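Local coordinates for protein phosphoglycerate oxidoreductase (Rhizobium etli, PDB 4HY3) that probably reduces 2-oxoacids such as glyoxylate or hydroxypyruvate with NADH or NADPH as the hydride donor, at residues Leu173-Ser177 against Phe198-Ile202; Leu276-Ser281 against Val303-Phe309. All blocks are in the same frame, centred on the assembly; numbering follows the deposited sequence.

Interaction 1 (Leu173-Ser177 against Phe198-Ile202)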
ATOM      1  N   LEU A 173      -2.206 -17.520  12.945  1.00 50.29           N
ATOM      2  CA  LEU A 173      -1.959 -16.635  11.824  1.00 47.72           C
ATOM      3  C   LEU A 173      -0.932 -15.591  12.197  1.00 50.36           C
ATOM      4  O   LEU A 173      -0.791 -15.253  13.367  1.00 52.57           O
ATOM      5  CB  LEU A 173      -3.209 -15.880  11.415  1.00 46.75           C
ATOM      6  CG  LEU A 173      -4.576 -16.519  11.355  1.00 48.15           C
ATOM      7  CD1 LEU A 173      -5.202 -16.481  12.742  1.00 50.43           C
ATOM      8  CD2 LEU A 173      -5.415 -15.716  10.375  1.00 50.44           C
ATOM      9  N   ILE A 174      -0.237 -15.059  11.188  1.00 49.23           N
ATOM     10  CA  ILE A 174       0.652 -13.927  11.383  1.00 45.11           C
ATOM     11  C   ILE A 174      -0.102 -12.604  11.266  1.00 43.29           C
ATOM     12  O   ILE A 174       0.322 -11.607  11.819  1.00 42.69           O
ATOM     13  CB  ILE A 174       1.875 -14.009  10.445  1.00 43.83           C
ATOM     14  CG1 ILE A 174       2.788 -15.123  10.917  1.00 43.36           C
ATOM     15  CG2 ILE A 174       2.676 -12.713  10.412  1.00 42.43           C
ATOM     16  CD1 ILE A 174       4.124 -15.145  10.227  1.00 43.41           C
ATOM     17  N   ALA A 175      -1.226 -12.588  10.564  1.00 46.80           N
ATOM     18  CA  ALA A 175      -1.953 -11.331  10.360  1.00 47.52           C
ATOM     19  C   ALA A 175      -2.388 -10.728  11.696  1.00 49.03           C
ATOM     20  O   ALA A 175      -2.306  -9.510  11.878  1.00 51.44           O
ATOM     21  CB  ALA A 175      -3.124 -11.515   9.411  1.00 47.44           C
ATOM     22  N   GLY A 176      -2.817 -11.585  12.624  1.00 49.55           N
ATOM     23  CA  GLY A 176      -2.924 -11.251  14.065  1.00 54.98           C
ATOM     24  C   GLY A 176      -2.634  -9.818  14.542  1.00 52.57           C
ATOM     25  O   GLY A 176      -3.468  -8.940  14.346  1.00 58.46           O
ATOM     26  N   SER A 177      -1.491  -9.520  15.158  1.00 48.50           N
ATOM     27  CA  SER A 177      -0.343 -10.367  15.416  1.00 47.32           C
ATOM     28  C   SER A 177       0.728  -9.401  15.860  1.00 46.24           C
ATOM     29  O   SER A 177       0.829  -8.285  15.325  1.00 45.26           O
ATOM     30  CB  SER A 177       0.158 -11.033  14.156  1.00 51.96           C
ATOM     31  OG  SER A 177       1.206 -11.950  14.441  1.00 58.44           O
ATOM     32  N   PHE A 198       0.301  -8.199   5.940  1.00 52.48           N
ATOM     33  CA  PHE A 198      -0.228  -8.901   7.095  1.00 49.40           C
ATOM     34  C   PHE A 198      -0.913  -8.019   8.109  1.00 50.56           C
ATOM     35  O   PHE A 198      -1.401  -8.524   9.114  1.00 56.13           O
ATOM     36  CB  PHE A 198       0.869  -9.694   7.756  1.00 47.00           C
ATOM     37  CG  PHE A 198       1.295 -10.872   6.958  1.00 47.41           C
ATOM     38  CD1 PHE A 198       0.898 -12.141   7.319  1.00 44.51           C
ATOM     39  CD2 PHE A 198       2.089 -10.713   5.829  1.00 50.68           C
ATOM     40  CE1 PHE A 198       1.303 -13.245   6.583  1.00 47.71           C
ATOM     41  CE2 PHE A 198       2.497 -11.816   5.080  1.00 53.06           C
ATOM     42  CZ  PHE A 198       2.097 -13.086   5.460  1.00 50.65           C
ATOM     43  N   ARG A 199      -0.954  -6.716   7.857  1.00 48.68           N
ATOM     44  CA  ARG A 199      -1.654  -5.785   8.742  1.00 50.29           C
ATOM     45  C   ARG A 199      -1.498  -6.155  10.229  1.00 47.88           C
ATOM     46  O   ARG A 199      -2.449  -6.067  10.995  1.00 52.41           O
ATOM     47  CB  ARG A 199      -3.133  -5.669   8.353  1.00 55.07           C
ATOM     48  CG  ARG A 199      -3.392  -4.913   7.049  1.00 65.30           C
ATOM     49  CD  ARG A 199      -3.447  -5.842   5.841  1.00 73.14           C
ATOM     50  NE  ARG A 199      -3.820  -5.179   4.581  1.00 83.95           N
ATOM     51  CZ  ARG A 199      -2.998  -4.967   3.545  1.00 90.60           C
ATOM     52  NH1 ARG A 199      -1.727  -5.343   3.591  1.00 91.39           N
ATOM     53  NH2 ARG A 199      -3.443  -4.367   2.446  1.00 92.37           N
ATOM     54  N   ALA A 200      -0.284  -6.575  10.594  1.00 42.99           N
ATOM     55  CA  ALA A 200       0.145  -6.911  11.953  1.00 41.37           C
ATOM     56  C   ALA A 200       0.709  -5.692  12.718  1.00 40.78           C
ATOM     57  O   ALA A 200       0.793  -4.595  12.160  1.00 41.58           O
ATOM     58  CB  ALA A 200       1.205  -7.994  11.875  1.00 40.42           C
ATOM     59  N   ARG A 201       1.090  -5.882  13.984  1.00 38.28           N
ATOM     60  CA  ARG A 201       1.731  -4.814  14.762  1.00 39.66           C
ATOM     61  C   ARG A 201       3.272  -4.962  14.909  1.00 41.34           C
ATOM     62  O   ARG A 201       3.804  -5.969  15.451  1.00 38.45           O
ATOM     63  CB  ARG A 201       1.049  -4.665  16.118  1.00 42.42           C
ATOM     64  CG  ARG A 201       1.679  -3.658  17.062  1.00 44.43           C
ATOM     65  CD  ARG A 201       0.568  -2.984  17.821  1.00 49.53           C
ATOM     66  NE  ARG A 201       0.998  -2.441  19.100  1.00 53.93           N
ATOM     67  CZ  ARG A 201       0.725  -1.207  19.522  1.00 54.19           C
ATOM     68  NH1 ARG A 201       0.031  -0.363  18.757  1.00 51.60           N
ATOM     69  NH2 ARG A 201       1.159  -0.817  20.711  1.00 53.06           N
ATOM     70  N   ILE A 202       3.988  -3.947  14.426  1.00 39.55           N
ATOM     71  CA  ILE A 202       5.429  -4.084  14.272  1.00 39.62           C
ATOM     72  C   ILE A 202       6.268  -3.132  15.132  1.00 42.22           C
ATOM     73  O   ILE A 202       6.378  -1.917  14.836  1.00 43.46           O
ATOM     74  CB  ILE A 202       5.849  -4.024  12.782  1.00 38.50           C
ATOM     75  CG1 ILE A 202       5.108  -5.107  11.993  1.00 35.84           C
ATOM     76  CG2 ILE A 202       7.359  -4.205  12.658  1.00 35.80           C
ATOM     77  CD1 ILE A 202       5.157  -4.930  10.499  1.00 38.87           C
TER
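Ile-174 lays its short branch obliquely against the ring of Phe-198, with CG2 of Ile-174 3.6 Å from CD1 of Phe-198. That methyl stands anti to the backbone N of Ile-174, which turns it to the aromatic partner; Ile-174 also packs on Ala-142 and Leu-143 of helix 131-147. In Phe-198 the ring is swung back beside its own backbone N (chi1 -71°), the setting that brings CD1 and CE1 near the branched CB of Ile-174. The N of Ala-175 lies at the ring's edge, close to its plane. A flat, wide residue suits a place where a beta-branched aliphatic and a stretch of main chain must be met together. Leu-139 of helix 131-147 also touches the ring, and an alanine here would probably open a gap beside Ile-174 CG2 and deprive Leu-139 of its aromatic neighbour.

These segments lead into two adjacent parallel strands, 178-182 and 201-205, of a Rossmann fold; helix 186-195 makes the beta-alpha-beta crossover between them. The pairing starts with a nearly linear bond from Arg-201 N to Ser-177 O (2.8 Å, 172° at the hydrogen). Just before it, the methyl of Ala-200 lies 3.5 Å from Ser-177 O, a small side chain where the two backbones come near, CA of Ser-177 being 4.9 Å from CA of Ala-200. Arg-201 sends its guanidinium away from the contact to a salt bridge with Glu-220, while Glu-136 of the second subunit accepts hydrogen bonds from the backbone N atoms of Ile-174 and Ala-175.

Interaction 2 (Leu276-Ser281 against Val303-Phe309)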
ATOM      1  N   LEU A 276      19.554 -20.229  24.347  1.00 59.50           N
ATOM      2  CA  LEU A 276      18.452 -20.377  23.375  1.00 52.78           C
ATOM      3  C   LEU A 276      17.929 -21.819  23.240  1.00 49.05           C
ATOM      4  O   LEU A 276      16.728 -22.060  23.341  1.00 45.47           O
ATOM      5  CB  LEU A 276      18.830 -19.790  22.007  1.00 49.50           C
ATOM      6  CG  LEU A 276      17.941 -20.182  20.811  1.00 46.84           C
ATOM      7  CD1 LEU A 276      16.644 -19.384  20.713  1.00 43.15           C
ATOM      8  CD2 LEU A 276      18.742 -20.121  19.527  1.00 42.95           C
HETATM    9  N   MSE A 277      18.826 -22.774  23.030  1.00 52.59           N
HETATM   10  CA  MSE A 277      18.427 -24.188  22.984  1.00 59.63           C
HETATM   11  C   MSE A 277      17.648 -24.579  24.231  1.00 62.22           C
HETATM   12  O   MSE A 277      16.583 -25.213  24.150  1.00 66.00           O
HETATM   13  CB  MSE A 277      19.672 -25.038  22.781  1.00 61.50           C
HETATM   14  CG  MSE A 277      20.261 -24.721  21.415  1.00 69.97           C
HETATM   15 SE   MSE A 277      21.557 -26.105  20.884  1.00 91.06          SE
HETATM   16  CE  MSE A 277      20.329 -27.644  20.770  1.00 79.18           C
ATOM     17  N   ALA A 278      18.160 -24.181  25.393  1.00 61.37           N
ATOM     18  CA  ALA A 278      17.513 -24.453  26.659  1.00 60.01           C
ATOM     19  C   ALA A 278      16.033 -24.059  26.638  1.00 62.58           C
ATOM     20  O   ALA A 278      15.181 -24.868  27.021  1.00 68.53           O
ATOM     21  CB  ALA A 278      18.250 -23.757  27.790  1.00 61.45           C
ATOM     22  N   ALA A 279      15.735 -22.842  26.167  1.00 59.39           N
ATOM     23  CA  ALA A 279      14.350 -22.343  26.081  1.00 54.55           C
ATOM     24  C   ALA A 279      13.507 -23.111  25.070  1.00 54.01           C
ATOM     25  O   ALA A 279      12.269 -23.120  25.164  1.00 55.15           O
ATOM     26  CB  ALA A 279      14.326 -20.862  25.767  1.00 48.34           C
ATOM     27  N   VAL A 280      14.168 -23.771  24.121  1.00 51.63           N
ATOM     28  CA  VAL A 280      13.434 -24.558  23.133  1.00 57.31           C
ATOM     29  C   VAL A 280      13.049 -25.948  23.648  1.00 58.90           C
ATOM     30  O   VAL A 280      11.886 -26.324  23.552  1.00 59.32           O
ATOM     31  CB  VAL A 280      14.155 -24.706  21.763  1.00 58.63           C
ATOM     32  CG1 VAL A 280      13.124 -24.954  20.663  1.00 53.48           C
ATOM     33  CG2 VAL A 280      15.020 -23.498  21.425  1.00 54.43           C
ATOM     34  N   SER A 281      14.014 -26.719  24.155  1.00 60.06           N
ATOM     35  CA  SER A 281      13.703 -28.048  24.709  1.00 63.42           C
ATOM     36  C   SER A 281      12.698 -27.887  25.839  1.00 61.77           C
ATOM     37  O   SER A 281      11.652 -28.554  25.843  1.00 62.85           O
ATOM     38  CB  SER A 281      14.953 -28.755  25.214  1.00 61.56           C
ATOM     39  OG  SER A 281      15.722 -27.843  25.974  1.00 71.19           O
ATOM     40  N   VAL A 303      22.234 -29.248  18.346  1.00 61.40           N
ATOM     41  CA  VAL A 303      21.187 -28.489  17.631  1.00 61.14           C
ATOM     42  C   VAL A 303      20.443 -29.328  16.604  1.00 57.86           C
ATOM     43  O   VAL A 303      19.302 -29.038  16.255  1.00 62.21           O
ATOM     44  CB  VAL A 303      21.728 -27.231  16.930  1.00 61.59           C
ATOM     45  CG1 VAL A 303      20.581 -26.389  16.399  1.00 63.03           C
ATOM     46  CG2 VAL A 303      22.543 -26.396  17.897  1.00 69.46           C
ATOM     47  N   ARG A 304      21.089 -30.384  16.147  1.00 52.62           N
ATOM     48  CA  ARG A 304      20.545 -31.200  15.089  1.00 54.06           C
ATOM     49  C   ARG A 304      19.295 -32.010  15.465  1.00 57.26           C
ATOM     50  O   ARG A 304      18.390 -32.178  14.645  1.00 58.31           O
ATOM     51  CB  ARG A 304      21.657 -32.053  14.521  1.00 51.56           C
ATOM     52  CG  ARG A 304      22.882 -31.188  14.266  1.00 51.78           C
ATOM     53  CD  ARG A 304      23.859 -31.849  13.333  1.00 53.21           C
ATOM     54  NE  ARG A 304      24.967 -30.962  13.018  1.00 57.96           N
ATOM     55  CZ  ARG A 304      25.312 -30.609  11.785  1.00 61.05           C
ATOM     56  NH1 ARG A 304      24.627 -31.069  10.749  1.00 62.38           N
ATOM     57  NH2 ARG A 304      26.344 -29.796  11.591  1.00 62.28           N
ATOM     58  N   SER A 305      19.220 -32.465  16.709  1.00 60.60           N
ATOM     59  CA  SER A 305      18.096 -33.294  17.140  1.00 64.44           C
ATOM     60  C   SER A 305      16.919 -32.496  17.733  1.00 63.91           C
ATOM     61  O   SER A 305      15.794 -32.994  17.822  1.00 66.88           O
ATOM     62  CB  SER A 305      18.580 -34.343  18.140  1.00 63.72           C
ATOM     63  OG  SER A 305      18.892 -33.726  19.372  1.00 59.70           O
ATOM     64  N   LEU A 306      17.175 -31.259  18.137  1.00 64.09           N
ATOM     65  CA  LEU A 306      16.193 -30.500  18.904  1.00 63.50           C
ATOM     66  C   LEU A 306      14.874 -30.305  18.163  1.00 65.31           C
ATOM     67  O   LEU A 306      14.845 -29.659  17.114  1.00 71.93           O
ATOM     68  CB  LEU A 306      16.779 -29.149  19.278  1.00 61.09           C
ATOM     69  CG  LEU A 306      16.031 -28.398  20.360  1.00 61.85           C
ATOM     70  CD1 LEU A 306      16.245 -29.117  21.680  1.00 66.55           C
ATOM     71  CD2 LEU A 306      16.545 -26.967  20.421  1.00 64.30           C
ATOM     72  N   LYS A 307      13.790 -30.868  18.692  1.00 61.35           N
ATOM     73  CA  LYS A 307      12.471 -30.578  18.148  1.00 61.70           C
ATOM     74  C   LYS A 307      12.148 -29.103  18.397  1.00 63.37           C
ATOM     75  O   LYS A 307      12.514 -28.545  19.438  1.00 62.47           O
ATOM     76  CB  LYS A 307      11.376 -31.489  18.745  1.00 62.82           C
ATOM     77  CG  LYS A 307      10.674 -30.963  20.000  1.00 66.55           C
ATOM     78  CD  LYS A 307      11.592 -30.989  21.231  1.00 77.10           C
ATOM     79  CE  LYS A 307      11.070 -30.131  22.385  1.00 78.18           C
ATOM     80  NZ  LYS A 307       9.800 -30.671  22.953  1.00 72.01           N
ATOM     81  N   GLY A 308      11.476 -28.480  17.430  1.00 62.24           N
ATOM     82  CA  GLY A 308      10.920 -27.134  17.614  1.00 56.28           C
ATOM     83  C   GLY A 308      11.843 -26.022  17.151  1.00 51.96           C
ATOM     84  O   GLY A 308      11.541 -24.838  17.329  1.00 46.10           O
ATOM     85  N   PHE A 309      12.970 -26.417  16.560  1.00 48.59           N
ATOM     86  CA  PHE A 309      13.978 -25.493  16.066  1.00 48.34           C
ATOM     87  C   PHE A 309      14.213 -25.754  14.569  1.00 48.40           C
ATOM     88  O   PHE A 309      14.794 -26.787  14.213  1.00 46.22           O
ATOM     89  CB  PHE A 309      15.279 -25.682  16.861  1.00 50.52           C
ATOM     90  CG  PHE A 309      16.332 -24.645  16.575  1.00 53.23           C
ATOM     91  CD1 PHE A 309      16.523 -23.577  17.445  1.00 50.69           C
ATOM     92  CD2 PHE A 309      17.142 -24.737  15.435  1.00 53.02           C
ATOM     93  CE1 PHE A 309      17.490 -22.618  17.182  1.00 49.39           C
ATOM     94  CE2 PHE A 309      18.106 -23.769  15.168  1.00 50.66           C
ATOM     95  CZ  PHE A 309      18.276 -22.709  16.041  1.00 48.52           C
TER
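Val-280 and Leu-306 meet at the middle of this largely apolar contact, their side chains slanting across each other with Val-280 CB 3.6 Å from Leu-306 CD2. Leu-306 carries its CG anti to the backbone N (chi1 -165°), and the fork spreads along the helix: CD2 reaches Val-280 and the CE of Met-277, whereas CD1 lies 3.8 Å from Ser-281 CB. Met-277, modelled as selenomethionine, crosses Val-303 at about a right angle; the bend at its last torsion (64°) turns CE toward Val-303, beside which the selenium already lies, and such a flexible chain readily fits an irregular surface. Leu-276 likewise meets Phe-309 almost perpendicularly, its CD2 3.6 Å from CE1 at the edge of the Phe-309 ring, and Val-280 CG2 approaches the same edge.

Among the backbone contacts, Val-280 CG1 sits 3.7 Å from Gly-308 O and close to Lys-307 O. Both carbonyls belong to a type II turn from Leu-306 to Phe-309. Gly-308 takes its third position with phi 93°, where a CB would be jammed against the preceding carbonyl and would also come near Val-280 CG1.

The charged chain of Lys-307 lies at the margin. It curls toward the helix end, placing its CE 3.8 Å from Ser-281 O, and its amino group, though not hydrogen-bonded to that carbonyl, is probably favourable near the C-terminal end of the helix.

Helix 273-281 thus rests on the approach to strand 309-311, the edge strand of the parallel sheet. Phe-309 also packs on Ala-287 and Ser-289 of the adjoining strand 286-289 and on Phe-273 earlier in the helix, while Leu-276 touches Phe-253 of helix 250-254.

How the interactions relate
Both interactions belong to the NAD-binding domain and its seven-stranded parallel sheet, but to different parts of it. Interaction 1 comes first along the chain and closes before interaction 2 begins. It lies at the starts of strands 178-182 and 201-205, whereas interaction 2 packs helix 273-281 against the entry to strand 309-311, at one margin of the sheet. Their centres are 25 Å apart and their nearest atoms about 14 Å, without touching. Strands 233-236, 261-264 and 286-289 lie between them in the sheet order. Both contacts lie at the interface with the second subunit, whose Glu-161 forms a salt bridge with Arg-304 of interaction 2, so the interface reaches both regions.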